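Local coordinates for protein leucyl-tRNA synthetase (Giardia intestinalis, PDB 3PZ6) that forms the CP1 editing domain of a leucyl-tRNA synthetase, a class I enzyme that probably charges tRNA(Leu) with leucine and deacylates wrongly charged tRNA, at residues Gly13-Leu18 / Lys79-Ala84; Val93-Cys98 / Thr185-Asp190. The protein carries 2 engineered substitutions. One frame throughout, in Å; residues are numbered along the deposited sequence.

Contact 1. Residues Gly13-Leu18 / Lys79-Ala84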
ATOM      1  N   GLY A  13       4.253  -5.043   8.595  1.00 37.82           N
ATOM      2  CA  GLY A  13       4.466  -3.782   7.906  1.00 34.43           C
ATOM      3  C   GLY A  13       4.986  -4.021   6.507  1.00 34.45           C
ATOM      4  O   GLY A  13       6.138  -4.394   6.332  1.00 38.76           O
ATOM      5  N   ILE A  14       4.133  -3.801   5.512  1.00 31.96           N
ATOM      6  CA  ILE A  14       4.481  -4.065   4.123  1.00 30.52           C
ATOM      7  C   ILE A  14       5.374  -2.956   3.582  1.00 28.46           C
ATOM      8  O   ILE A  14       5.053  -1.778   3.714  1.00 34.49           O
ATOM      9  CB  ILE A  14       3.214  -4.237   3.244  1.00 29.62           C
ATOM     10  CG1 ILE A  14       2.307  -5.348   3.790  1.00 27.73           C
ATOM     11  CG2 ILE A  14       3.580  -4.520   1.795  1.00 26.16           C
ATOM     12  CD1 ILE A  14       2.896  -6.763   3.765  1.00 29.08           C
ATOM     13  N   LYS A  15       6.497  -3.341   2.985  1.00 23.44           N
ATOM     14  CA  LYS A  15       7.433  -2.381   2.422  1.00 25.47           C
ATOM     15  C   LYS A  15       7.026  -1.984   1.005  1.00 36.88           C
ATOM     16  O   LYS A  15       7.317  -2.688   0.036  1.00 36.42           O
ATOM     17  CB  LYS A  15       8.861  -2.925   2.449  1.00 32.39           C
ATOM     18  CG  LYS A  15       9.504  -2.913   3.830  1.00 37.31           C
ATOM     19  CD  LYS A  15      10.731  -3.805   3.900  1.00 33.83           C
ATOM     20  CE  LYS A  15      11.955  -3.160   3.263  1.00 41.15           C
ATOM     21  NZ  LYS A  15      13.205  -3.908   3.605  1.00 46.80           N
ATOM     22  N   LEU A  16       6.337  -0.855   0.899  1.00 33.31           N
ATOM     23  CA  LEU A  16       5.946  -0.321  -0.392  1.00 33.13           C
ATOM     24  C   LEU A  16       7.055   0.591  -0.898  1.00 35.33           C
ATOM     25  O   LEU A  16       7.249   1.695  -0.384  1.00 36.65           O
ATOM     26  CB  LEU A  16       4.618   0.428  -0.280  1.00 29.10           C
ATOM     27  CG  LEU A  16       3.415  -0.318   0.294  1.00 29.61           C
ATOM     28  CD1 LEU A  16       2.277   0.664   0.546  1.00 26.85           C
ATOM     29  CD2 LEU A  16       2.959  -1.446  -0.625  1.00 27.10           C
ATOM     30  N   GLU A  17       7.792   0.120  -1.898  1.00 35.17           N
ATOM     31  CA  GLU A  17       8.965   0.844  -2.375  1.00 38.16           C
ATOM     32  C   GLU A  17       8.575   2.038  -3.233  1.00 35.48           C
ATOM     33  O   GLU A  17       7.933   1.886  -4.275  1.00 31.73           O
ATOM     34  CB  GLU A  17       9.911  -0.079  -3.151  1.00 37.05           C
ATOM     35  CG  GLU A  17      11.312   0.506  -3.346  1.00 40.32           C
ATOM     36  CD  GLU A  17      12.200  -0.317  -4.276  1.00 57.76           C
ATOM     37  OE1 GLU A  17      13.018   0.296  -5.001  1.00 60.05           O
ATOM     38  OE2 GLU A  17      12.091  -1.565  -4.286  1.00 56.50           O
ATOM     39  N   LEU A  18       8.966   3.223  -2.784  1.00 31.05           N
ATOM     40  CA  LEU A  18       8.808   4.420  -3.585  1.00 32.59           C
ATOM     41  C   LEU A  18       9.744   4.308  -4.778  1.00 31.01           C
ATOM     42  O   LEU A  18      10.962   4.299  -4.624  1.00 33.00           O
ATOM     43  CB  LEU A  18       9.114   5.668  -2.760  1.00 32.84           C
ATOM     44  CG  LEU A  18       8.806   7.024  -3.402  1.00 35.43           C
ATOM     45  CD1 LEU A  18       7.312   7.209  -3.623  1.00 36.18           C
ATOM     46  CD2 LEU A  18       9.348   8.136  -2.529  1.00 31.05           C
ATOM     47  N   LYS A  79      17.370   2.850  -0.614  1.00 49.68           N
ATOM     48  CA  LYS A  79      16.042   2.391  -0.987  1.00 47.19           C
ATOM     49  C   LYS A  79      15.013   2.950  -0.007  1.00 47.87           C
ATOM     50  O   LYS A  79      15.205   2.882   1.212  1.00 49.32           O
ATOM     51  CB  LYS A  79      15.994   0.865  -1.045  1.00 52.00           C
ATOM     52  CG  LYS A  79      16.583   0.272  -2.321  1.00 54.29           C
ATOM     53  CD  LYS A  79      16.587  -1.254  -2.268  1.00 59.34           C
ATOM     54  CE  LYS A  79      16.928  -1.868  -3.618  1.00 60.77           C
ATOM     55  NZ  LYS A  79      15.879  -1.595  -4.642  1.00 60.39           N
ATOM     56  N   VAL A  80      13.932   3.514  -0.549  1.00 40.48           N
ATOM     57  CA  VAL A  80      12.925   4.219   0.249  1.00 35.75           C
ATOM     58  C   VAL A  80      11.582   3.486   0.188  1.00 38.41           C
ATOM     59  O   VAL A  80      11.088   3.177  -0.895  1.00 39.97           O
ATOM     60  CB  VAL A  80      12.774   5.706  -0.206  1.00 33.49           C
ATOM     61  CG1 VAL A  80      11.819   6.466   0.690  1.00 30.00           C
ATOM     62  CG2 VAL A  80      14.123   6.403  -0.223  1.00 35.93           C
ATOM     63  N   TYR A  81      11.003   3.213   1.354  1.00 35.05           N
ATOM     64  CA  TYR A  81       9.770   2.434   1.447  1.00 34.27           C
ATOM     65  C   TYR A  81       8.711   3.112   2.304  1.00 36.31           C
ATOM     66  O   TYR A  81       8.985   3.523   3.433  1.00 35.14           O
ATOM     67  CB  TYR A  81      10.041   1.054   2.058  1.00 33.54           C
ATOM     68  CG  TYR A  81      11.088   0.221   1.354  1.00 43.76           C
ATOM     69  CD1 TYR A  81      10.732  -0.685   0.357  1.00 41.87           C
ATOM     70  CD2 TYR A  81      12.433   0.320   1.705  1.00 41.96           C
ATOM     71  CE1 TYR A  81      11.687  -1.461  -0.282  1.00 47.08           C
ATOM     72  CE2 TYR A  81      13.398  -0.448   1.073  1.00 45.63           C
ATOM     73  CZ  TYR A  81      13.023  -1.338   0.080  1.00 56.53           C
ATOM     74  OH  TYR A  81      13.987  -2.104  -0.547  1.00 58.85           O
ATOM     75  N   LEU A  82       7.495   3.214   1.771  1.00 34.34           N
ATOM     76  CA  LEU A  82       6.329   3.478   2.606  1.00 34.53           C
ATOM     77  C   LEU A  82       6.006   2.187   3.346  1.00 33.44           C
ATOM     78  O   LEU A  82       5.960   1.122   2.734  1.00 37.03           O
ATOM     79  CB  LEU A  82       5.136   3.924   1.761  1.00 31.76           C
ATOM     80  CG  LEU A  82       4.994   5.422   1.484  1.00 27.53           C
ATOM     81  CD1 LEU A  82       6.088   5.937   0.563  1.00 25.99           C
ATOM     82  CD2 LEU A  82       3.630   5.701   0.891  1.00 27.72           C
ATOM     83  N   LEU A  83       5.818   2.272   4.660  1.00 27.75           N
ATOM     84  CA  LEU A  83       5.479   1.085   5.440  1.00 28.48           C
ATOM     85  C   LEU A  83       4.006   1.097   5.815  1.00 29.59           C
ATOM     86  O   LEU A  83       3.526   2.036   6.445  1.00 29.54           O
ATOM     87  CB  LEU A  83       6.371   0.941   6.681  1.00 28.33           C
ATOM     88  CG  LEU A  83       6.432  -0.454   7.316  1.00 32.63           C
ATOM     89  CD1 LEU A  83       7.473  -1.316   6.612  1.00 33.57           C
ATOM     90  CD2 LEU A  83       6.726  -0.388   8.812  1.00 31.45           C
ATOM     91  N   ALA A  84       3.296   0.054   5.395  1.00 29.89           N
ATOM     92  CA  ALA A  84       1.859  -0.046   5.595  1.00 28.38           C
ATOM     93  C   ALA A  84       1.523  -1.274   6.418  1.00 31.03           C
ATOM     94  O   ALA A  84       1.751  -2.399   5.978  1.00 35.49           O
ATOM     95  CB  ALA A  84       1.150  -0.104   4.253  1.00 27.13           C
TER
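Lys15 lies across the ring of Tyr81, a bump-and-hollow fit between strands 13-18 and 79-84. Its CE sits 3.6 Å from the Tyr81 ring centroid, almost straight above the middle of one face. The Lys15 chain is extended at first and then bends at chi3 (78°), which carries CE over the ring. NZ goes on past the centre but stays over the same face, a cation-pi contact. Nearer the backbone, Lys15 CB rests 3.6 Å from Tyr81 CD1. On the same side of the sheet Glu17 CB meets Tyr81 CE1 at 3.6 Å, obliquely to the ring. Its extended chain leads on to a weak salt bridge with Lys79, OE1 to NZ at 3.4 Å. Lys79 is exposed and bends at chi4 (-66°) to turn its amine to the carboxylate. At the other end of the pair, Leu83 folds its CD1 methyl over the backbone of Gly13, where no side chain stands in the way.

The opposite face is apolar. Leu16 CD1 reaches the small Ala84 CB at 3.9 Å, and Leu16 CB packs against Leu82 CB at 4.1 Å. Nearby, Leu18 and Val80 both pack against helix 61-71, and Ile183 covers Leu82 and Ala84.

Five backbone hydrogen bonds hold the strands in register. Ile14 and Ala84 bond in both directions, as do Leu16 and Leu82. Leu18 N to Val80 O, 2.8 Å, makes the fifth. The strand directions lie 137° apart, well short of straight antiparallel. This is a twisted antiparallel pair inside the large mixed sheet of the CP1 editing domain; one face carries Lys15, Glu17, Tyr81 and Leu83, the other the aliphatic Ile14, Leu16, Leu82 and Ala84.

Contact 2. Residues Val93-Cys98 / Thr185-Asp190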
ATOM      1  N   VAL A  93      -1.535  -9.872  -2.674  1.00 24.04           N
ATOM      2  CA  VAL A  93      -1.483 -10.004  -4.124  1.00 24.36           C
ATOM      3  C   VAL A  93      -2.630  -9.247  -4.828  1.00 26.30           C
ATOM      4  O   VAL A  93      -2.648  -9.139  -6.054  1.00 26.92           O
ATOM      5  CB  VAL A  93      -1.417 -11.506  -4.546  1.00 22.59           C
ATOM      6  CG1 VAL A  93      -2.588 -12.289  -3.962  1.00 26.79           C
ATOM      7  CG2 VAL A  93      -1.344 -11.663  -6.069  1.00 27.09           C
ATOM      8  N   GLY A  94      -3.567  -8.713  -4.047  1.00 25.92           N
ATOM      9  CA  GLY A  94      -4.735  -8.011  -4.588  1.00 20.15           C
ATOM     10  C   GLY A  94      -4.697  -6.495  -4.488  1.00 24.54           C
ATOM     11  O   GLY A  94      -5.693  -5.825  -4.781  1.00 28.06           O
ATOM     12  N   GLN A  95      -3.553  -5.952  -4.079  1.00 23.24           N
ATOM     13  CA  GLN A  95      -3.358  -4.502  -3.953  1.00 21.08           C
ATOM     14  C   GLN A  95      -3.545  -3.725  -5.252  1.00 22.95           C
ATOM     15  O   GLN A  95      -2.893  -4.011  -6.261  1.00 23.46           O
ATOM     16  CB  GLN A  95      -1.965  -4.203  -3.422  1.00 23.19           C
ATOM     17  CG  GLN A  95      -1.754  -4.558  -1.979  1.00 26.52           C
ATOM     18  CD  GLN A  95      -0.311  -4.474  -1.622  1.00 30.97           C
ATOM     19  OE1 GLN A  95       0.484  -5.346  -1.980  1.00 35.54           O
ATOM     20  NE2 GLN A  95       0.060  -3.404  -0.939  1.00 31.49           N
ATOM     21  N   THR A  96      -4.424  -2.731  -5.204  1.00 21.60           N
ATOM     22  CA  THR A  96      -4.675  -1.848  -6.338  1.00 21.59           C
ATOM     23  C   THR A  96      -4.064  -0.460  -6.129  1.00 19.19           C
ATOM     24  O   THR A  96      -3.878   0.300  -7.082  1.00 17.60           O
ATOM     25  CB  THR A  96      -6.173  -1.652  -6.540  1.00 20.39           C
ATOM     26  OG1 THR A  96      -6.722  -1.126  -5.334  1.00 19.71           O
ATOM     27  CG2 THR A  96      -6.849  -2.962  -6.879  1.00 21.92           C
ATOM     28  N   ASN A  97      -3.780  -0.147  -4.868  1.00 18.31           N
ATOM     29  CA  ASN A  97      -3.297   1.161  -4.447  1.00 18.20           C
ATOM     30  C   ASN A  97      -2.955   1.101  -2.963  1.00 22.58           C
ATOM     31  O   ASN A  97      -3.009   0.029  -2.352  1.00 27.91           O
ATOM     32  CB  ASN A  97      -4.356   2.247  -4.706  1.00 17.00           C
ATOM     33  CG  ASN A  97      -5.637   2.055  -3.871  1.00 20.24           C
ATOM     34  OD1 ASN A  97      -5.867   2.772  -2.894  1.00 20.70           O
ATOM     35  ND2 ASN A  97      -6.464   1.089  -4.257  1.00 17.31           N
ATOM     36  N   CYS A  98      -2.597   2.242  -2.383  1.00 20.94           N
ATOM     37  CA  CYS A  98      -2.496   2.356  -0.932  1.00 24.24           C
ATOM     38  C   CYS A  98      -3.042   3.711  -0.474  1.00 21.85           C
ATOM     39  O   CYS A  98      -3.423   4.535  -1.303  1.00 20.39           O
ATOM     40  CB  CYS A  98      -1.063   2.115  -0.450  1.00 20.27           C
ATOM     41  SG  CYS A  98       0.142   3.322  -1.025  1.00 31.91           S
ATOM     42  N   THR A 185      -2.861  -0.528   3.344  1.00 25.29           N
ATOM     43  CA  THR A 185      -2.925  -1.222   2.063  1.00 24.70           C
ATOM     44  C   THR A 185      -4.332  -1.099   1.510  1.00 27.06           C
ATOM     45  O   THR A 185      -5.273  -0.797   2.253  1.00 19.73           O
ATOM     46  CB  THR A 185      -2.588  -2.722   2.198  1.00 26.29           C
ATOM     47  OG1 THR A 185      -3.580  -3.369   3.007  1.00 28.54           O
ATOM     48  CG2 THR A 185      -1.215  -2.919   2.817  1.00 25.06           C
ATOM     49  N   SER A 186      -4.478  -1.318   0.204  1.00 25.06           N
ATOM     50  CA  SER A 186      -5.793  -1.303  -0.413  1.00 21.61           C
ATOM     51  C   SER A 186      -6.035  -2.550  -1.230  1.00 22.90           C
ATOM     52  O   SER A 186      -5.353  -2.786  -2.228  1.00 25.21           O
ATOM     53  CB  SER A 186      -5.999  -0.060  -1.271  1.00 22.27           C
ATOM     54  OG  SER A 186      -7.310  -0.042  -1.828  1.00 20.99           O
ATOM     55  N   VAL A 187      -7.014  -3.342  -0.791  1.00 21.36           N
ATOM     56  CA  VAL A 187      -7.411  -4.558  -1.483  1.00 21.88           C
ATOM     57  C   VAL A 187      -8.933  -4.537  -1.679  1.00 23.41           C
ATOM     58  O   VAL A 187      -9.668  -5.162  -0.921  1.00 25.18           O
ATOM     59  CB  VAL A 187      -6.955  -5.817  -0.708  1.00 21.29           C
ATOM     60  CG1 VAL A 187      -7.191  -7.084  -1.535  1.00 23.93           C
ATOM     61  CG2 VAL A 187      -5.487  -5.705  -0.322  1.00 17.38           C
ATOM     62  N   PRO A 188      -9.410  -3.796  -2.702  1.00 28.31           N
ATOM     63  CA  PRO A 188     -10.837  -3.551  -2.921  1.00 23.95           C
ATOM     64  C   PRO A 188     -11.670  -4.807  -3.123  1.00 23.86           C
ATOM     65  O   PRO A 188     -12.859  -4.792  -2.834  1.00 26.20           O
ATOM     66  CB  PRO A 188     -10.861  -2.718  -4.201  1.00 22.08           C
ATOM     67  CG  PRO A 188      -9.543  -2.113  -4.287  1.00 23.39           C
ATOM     68  CD  PRO A 188      -8.585  -3.080  -3.687  1.00 24.92           C
ATOM     69  N   SER A 189     -11.067  -5.880  -3.619  1.00 23.08           N
ATOM     70  CA  SER A 189     -11.814  -7.119  -3.844  1.00 21.81           C
ATOM     71  C   SER A 189     -12.256  -7.770  -2.539  1.00 24.35           C
ATOM     72  O   SER A 189     -13.243  -8.504  -2.513  1.00 27.37           O
ATOM     73  CB  SER A 189     -10.996  -8.110  -4.664  1.00 19.78           C
ATOM     74  OG  SER A 189      -9.802  -8.476  -3.994  1.00 17.26           O
ATOM     75  N   ASP A 190     -11.534  -7.500  -1.456  1.00 21.39           N
ATOM     76  CA  ASP A 190     -11.810  -8.187  -0.198  1.00 30.16           C
ATOM     77  C   ASP A 190     -11.876  -7.327   1.069  1.00 26.31           C
ATOM     78  O   ASP A 190     -12.000  -7.851   2.173  1.00 33.01           O
ATOM     79  CB  ASP A 190     -10.851  -9.368  -0.024  1.00 33.46           C
ATOM     80  CG  ASP A 190     -11.178 -10.517  -0.967  1.00 34.33           C
ATOM     81  OD1 ASP A 190     -11.891 -11.451  -0.539  1.00 38.66           O
ATOM     82  OD2 ASP A 190     -10.742 -10.477  -2.138  1.00 27.66           O
TER
HETATM   83  O   HOH W   1      -8.081  -6.491  -5.250  1.00 19.81           O
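The end of an antiparallel strand pair in the CP1 editing domain is joined here, where strands 97-100 and 183-186 give way to loops. Residues 93-98 probably follow the threonine-rich motif of LeuRS editing domains. Ser186 is the main meeting point. Its carbonyl O takes the backbone N-H of Thr96 at 3.1 Å, a fairly straight bond (156° at the hydrogen). The same O is met by Gln95 CA at 3.1 Å in a CA-H...O contact. Ser186 O is therefore approached by two neighbouring backbone groups of the other segment.

The Ser186 side chain turns to Asn97. OG stands opposite the backbone N about the CA-CB bond (chi1 -178°), and Asn97 ND2 makes a weak, bent hydrogen bond to it at 2.8 Å. Thr96 points OG1 and its CG2 methyl at CG and CD of Pro188, with CG2 3.6 Å from CD. Val187 CG1 lies 3.8 Å from Gly94 O, and its CG2 touches Gln95 CG at 4.2 Å. A water lies between Gly94 O and Ser189 OG, though its bond to Gly94 O is doubtfully short.

Helix 192-202 covers this corner. Its Tyr198 packs on Thr96 and Asn97, and its Asp194 accepts the Val187 N-H. Ser162 OG bonds to Gln95 O. Such paired strand ends, opening into two loops under a helix, are consistent with the wall of the editing pocket in LeuRS CP1 domains.

Overall arrangement
Both contacts are buried, lie equally close to the centre of the chain and belong to the same mixed sheet. They hold different strand pairs. Contact 1 lies wholly within strands and has the fuller ladder. It also buries about twice the surface, and its edge at Glu17 and Lys79 reaches solvent. Contact 2 sits where strands fray into loops. Its backbone ladder is short, and a serine and an asparagine do part of the joining. The two meet directly: Leu16 CD1 packs on Cys98 SG at 3.8 Å, and Ala84 CB on Thr185 CG2 at 3.9 Å. The apolar face of contact 1 thus continues into contact 2.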